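Local coordinates for GTPase activator-like protein (Chaetomium thermophilum, PDB 5HIU) that probably acts as part of a GTPase-activating protein, the fungal TSC2, of which this all-helical piece is the N-terminal region, at residues N246-C251 / V286-D291. Numbering follows the deposited sequence.
Sequences NKLKYC and VRILLD
The one flat group in this contact is the peptide joining Leu248 to Lys249, and the side chain of Ile288 covers its outer face. The methyl CD1 of Ile288 stands almost straight above the Lys249 nitrogen, at 3.7 Å from N, while the opposite face turns in toward its own helix. Beside the peptide, the same methyl meets the isobutyl branch of Leu248, with Ile288 CD1 3.5 Å from Leu248 CD2 and 3.6 Å from CG. Leu248 reaches it because its CG is anti to the backbone N (chi1 -164°), and the two side chains meet at a slant. The second branch of Ile288 settles beside the Lys249 backbone, CG2 lying 4.0 Å from CA. Lys249, fully extended, carries its ammonium away from helix 281-294 toward solvent; NZ remains 6.2 Å from Asp291 OD2, so any attraction is probably weak. No hydrogen bond joins the segments, and the closest CA atoms, of Lys249 and Ile288, are 6.1 Å apart. The contact thus links helices 245-261 and 281-294 in an elongated alpha-solenoid. Ile252 continues the apolar seam against Ile288 and Leu289, while helix 204-219 covers another side of helix 245-261, where Lys247 forms a salt bridge with Asp212.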
ATOM      1  N   ASN A 246       8.234  -5.179  13.569  1.00 89.59           N
ATOM      2  CA  ASN A 246       7.664  -6.501  13.249  1.00 91.89           C
ATOM      3  C   ASN A 246       6.700  -6.569  12.036  1.00 88.26           C
ATOM      4  O   ASN A 246       6.295  -7.660  11.625  1.00 90.91           O
ATOM      5  CB  ASN A 246       6.960  -7.059  14.482  1.00 97.04           C
ATOM      6  CG  ASN A 246       5.838  -6.160  14.963  1.00 99.04           C
ATOM      7  OD1 ASN A 246       5.874  -4.948  14.759  1.00 96.64           O
ATOM      8  ND2 ASN A 246       4.845  -6.743  15.614  1.00104.93           N
ATOM      9  N   LYS A 247       6.330  -5.418  11.479  1.00 83.68           N
ATOM     10  CA  LYS A 247       5.494  -5.351  10.264  1.00 81.21           C
ATOM     11  C   LYS A 247       6.292  -5.179   8.968  1.00 79.07           C
ATOM     12  O   LYS A 247       5.752  -5.350   7.855  1.00 74.59           O
ATOM     13  CB  LYS A 247       4.518  -4.180  10.383  1.00 75.60           C
ATOM     14  CG  LYS A 247       3.568  -4.297  11.557  1.00 77.74           C
ATOM     15  CD  LYS A 247       2.605  -5.449  11.332  1.00 77.09           C
ATOM     16  CE  LYS A 247       2.011  -5.943  12.620  1.00 80.14           C
ATOM     17  NZ  LYS A 247       1.568  -7.341  12.418  1.00 89.04           N
ATOM     18  N   LEU A 248       7.570  -4.836   9.124  1.00 78.10           N
ATOM     19  CA  LEU A 248       8.420  -4.440   8.012  1.00 74.52           C
ATOM     20  C   LEU A 248       8.517  -5.542   6.977  1.00 69.17           C
ATOM     21  O   LEU A 248       8.244  -5.309   5.816  1.00 68.22           O
ATOM     22  CB  LEU A 248       9.816  -4.049   8.511  1.00 78.26           C
ATOM     23  CG  LEU A 248      10.719  -3.267   7.547  1.00 76.83           C
ATOM     24  CD1 LEU A 248      10.146  -1.889   7.243  1.00 71.23           C
ATOM     25  CD2 LEU A 248      12.122  -3.151   8.128  1.00 76.69           C
ATOM     26  N   LYS A 249       8.881  -6.746   7.390  1.00 71.27           N
ATOM     27  CA  LYS A 249       8.967  -7.842   6.444  1.00 71.80           C
ATOM     28  C   LYS A 249       7.716  -7.872   5.566  1.00 72.68           C
ATOM     29  O   LYS A 249       7.810  -7.913   4.335  1.00 74.16           O
ATOM     30  CB  LYS A 249       9.147  -9.178   7.165  1.00 77.04           C
ATOM     31  CG  LYS A 249       9.243 -10.370   6.221  1.00 77.53           C
ATOM     32  CD  LYS A 249       9.582 -11.661   6.940  1.00 82.16           C
ATOM     33  CE  LYS A 249       9.406 -12.827   5.982  1.00 85.80           C
ATOM     34  NZ  LYS A 249      10.047 -14.098   6.427  1.00 90.90           N
ATOM     35  N   TYR A 250       6.549  -7.821   6.200  1.00 72.87           N
ATOM     36  CA  TYR A 250       5.292  -7.986   5.488  1.00 70.32           C
ATOM     37  C   TYR A 250       5.048  -6.818   4.514  1.00 64.23           C
ATOM     38  O   TYR A 250       4.708  -7.052   3.348  1.00 65.29           O
ATOM     39  CB  TYR A 250       4.141  -8.184   6.496  1.00 78.99           C
ATOM     40  CG  TYR A 250       4.109  -9.557   7.188  1.00 87.09           C
ATOM     41  CD1 TYR A 250       5.165 -10.468   7.060  1.00 90.52           C
ATOM     42  CD2 TYR A 250       3.017  -9.932   7.979  1.00 91.93           C
ATOM     43  CE1 TYR A 250       5.120 -11.707   7.673  1.00 98.46           C
ATOM     44  CE2 TYR A 250       2.968 -11.170   8.600  1.00 93.86           C
ATOM     45  CZ  TYR A 250       4.024 -12.048   8.439  1.00102.85           C
ATOM     46  OH  TYR A 250       4.001 -13.273   9.042  1.00117.07           O
ATOM     47  N   CYS A 251       5.234  -5.577   4.957  1.00 57.52           N
ATOM     48  CA  CYS A 251       5.188  -4.433   4.016  1.00 55.47           C
ATOM     49  C   CYS A 251       6.142  -4.621   2.813  1.00 52.82           C
ATOM     50  O   CYS A 251       5.750  -4.479   1.656  1.00 48.13           O
ATOM     51  CB  CYS A 251       5.554  -3.150   4.733  1.00 55.53           C
ATOM     52  SG  CYS A 251       4.359  -2.683   5.989  1.00 57.68           S
ATOM     53  N   VAL A 286      17.183  -4.096   3.814  1.00 65.61           N
ATOM     54  CA  VAL A 286      18.190  -4.812   3.020  1.00 65.22           C
ATOM     55  C   VAL A 286      18.284  -6.261   3.486  1.00 69.09           C
ATOM     56  O   VAL A 286      18.239  -7.206   2.692  1.00 67.51           O
ATOM     57  CB  VAL A 286      19.578  -4.145   3.140  1.00 66.52           C
ATOM     58  CG1 VAL A 286      20.663  -5.017   2.544  1.00 66.56           C
ATOM     59  CG2 VAL A 286      19.584  -2.797   2.449  1.00 69.07           C
ATOM     60  N   ARG A 287      18.440  -6.412   4.795  1.00 78.52           N
ATOM     61  CA  ARG A 287      18.495  -7.711   5.468  1.00 81.76           C
ATOM     62  C   ARG A 287      17.288  -8.586   5.124  1.00 83.23           C
ATOM     63  O   ARG A 287      17.438  -9.775   4.815  1.00 78.63           O
ATOM     64  CB  ARG A 287      18.555  -7.446   6.972  1.00 92.52           C
ATOM     65  CG  ARG A 287      18.555  -8.671   7.875  1.00102.58           C
ATOM     66  CD  ARG A 287      19.330  -8.394   9.158  1.00103.85           C
ATOM     67  NE  ARG A 287      19.071  -7.052   9.681  1.00102.29           N
ATOM     68  CZ  ARG A 287      18.190  -6.753  10.636  1.00115.74           C
ATOM     69  NH1 ARG A 287      17.450  -7.696  11.220  1.00117.02           N
ATOM     70  NH2 ARG A 287      18.051  -5.485  11.021  1.00125.46           N
ATOM     71  N   ILE A 288      16.099  -7.973   5.171  1.00 79.33           N
ATOM     72  CA  ILE A 288      14.837  -8.630   4.799  1.00 76.15           C
ATOM     73  C   ILE A 288      14.865  -9.071   3.350  1.00 71.92           C
ATOM     74  O   ILE A 288      14.555 -10.216   3.036  1.00 76.93           O
ATOM     75  CB  ILE A 288      13.619  -7.690   5.032  1.00 72.67           C
ATOM     76  CG1 ILE A 288      13.339  -7.561   6.529  1.00 73.82           C
ATOM     77  CG2 ILE A 288      12.361  -8.184   4.311  1.00 69.76           C
ATOM     78  CD1 ILE A 288      12.493  -6.361   6.905  1.00 75.54           C
ATOM     79  N   LEU A 289      15.210  -8.139   2.470  1.00 68.39           N
ATOM     80  CA  LEU A 289      15.275  -8.400   1.029  1.00 65.60           C
ATOM     81  C   LEU A 289      16.244  -9.526   0.680  1.00 70.58           C
ATOM     82  O   LEU A 289      16.016 -10.280  -0.280  1.00 72.33           O
ATOM     83  CB  LEU A 289      15.732  -7.138   0.297  1.00 62.42           C
ATOM     84  CG  LEU A 289      14.738  -6.004   0.101  1.00 56.56           C
ATOM     85  CD1 LEU A 289      15.483  -4.751  -0.322  1.00 55.66           C
ATOM     86  CD2 LEU A 289      13.692  -6.377  -0.938  1.00 55.32           C
ATOM     87  N   LEU A 290      17.344  -9.612   1.428  1.00 73.20           N
ATOM     88  CA  LEU A 290      18.324 -10.666   1.194  1.00 80.42           C
ATOM     89  C   LEU A 290      17.782 -11.961   1.727  1.00 88.86           C
ATOM     90  O   LEU A 290      17.907 -12.993   1.059  1.00 82.94           O
ATOM     91  CB  LEU A 290      19.657 -10.358   1.860  1.00 81.00           C
ATOM     92  CG  LEU A 290      20.486  -9.288   1.160  1.00 83.00           C
ATOM     93  CD1 LEU A 290      21.564  -8.784   2.109  1.00 89.39           C
ATOM     94  CD2 LEU A 290      21.091  -9.815  -0.132  1.00 81.33           C
ATOM     95  N   ASP A 291      17.174 -11.893   2.922  1.00 96.13           N
ATOM     96  CA  ASP A 291      16.496 -13.050   3.534  1.00 99.56           C
ATOM     97  C   ASP A 291      15.612 -13.763   2.518  1.00 97.26           C
ATOM     98  O   ASP A 291      15.572 -14.980   2.494  1.00 98.11           O
ATOM     99  CB  ASP A 291      15.629 -12.644   4.739  1.00 99.93           C
ATOM    100  CG  ASP A 291      16.423 -12.465   6.020  1.00101.40           C
ATOM    101  OD1 ASP A 291      17.589 -12.904   6.109  1.00106.01           O
ATOM    102  OD2 ASP A 291      15.849 -11.877   6.958  1.00102.02           O
TER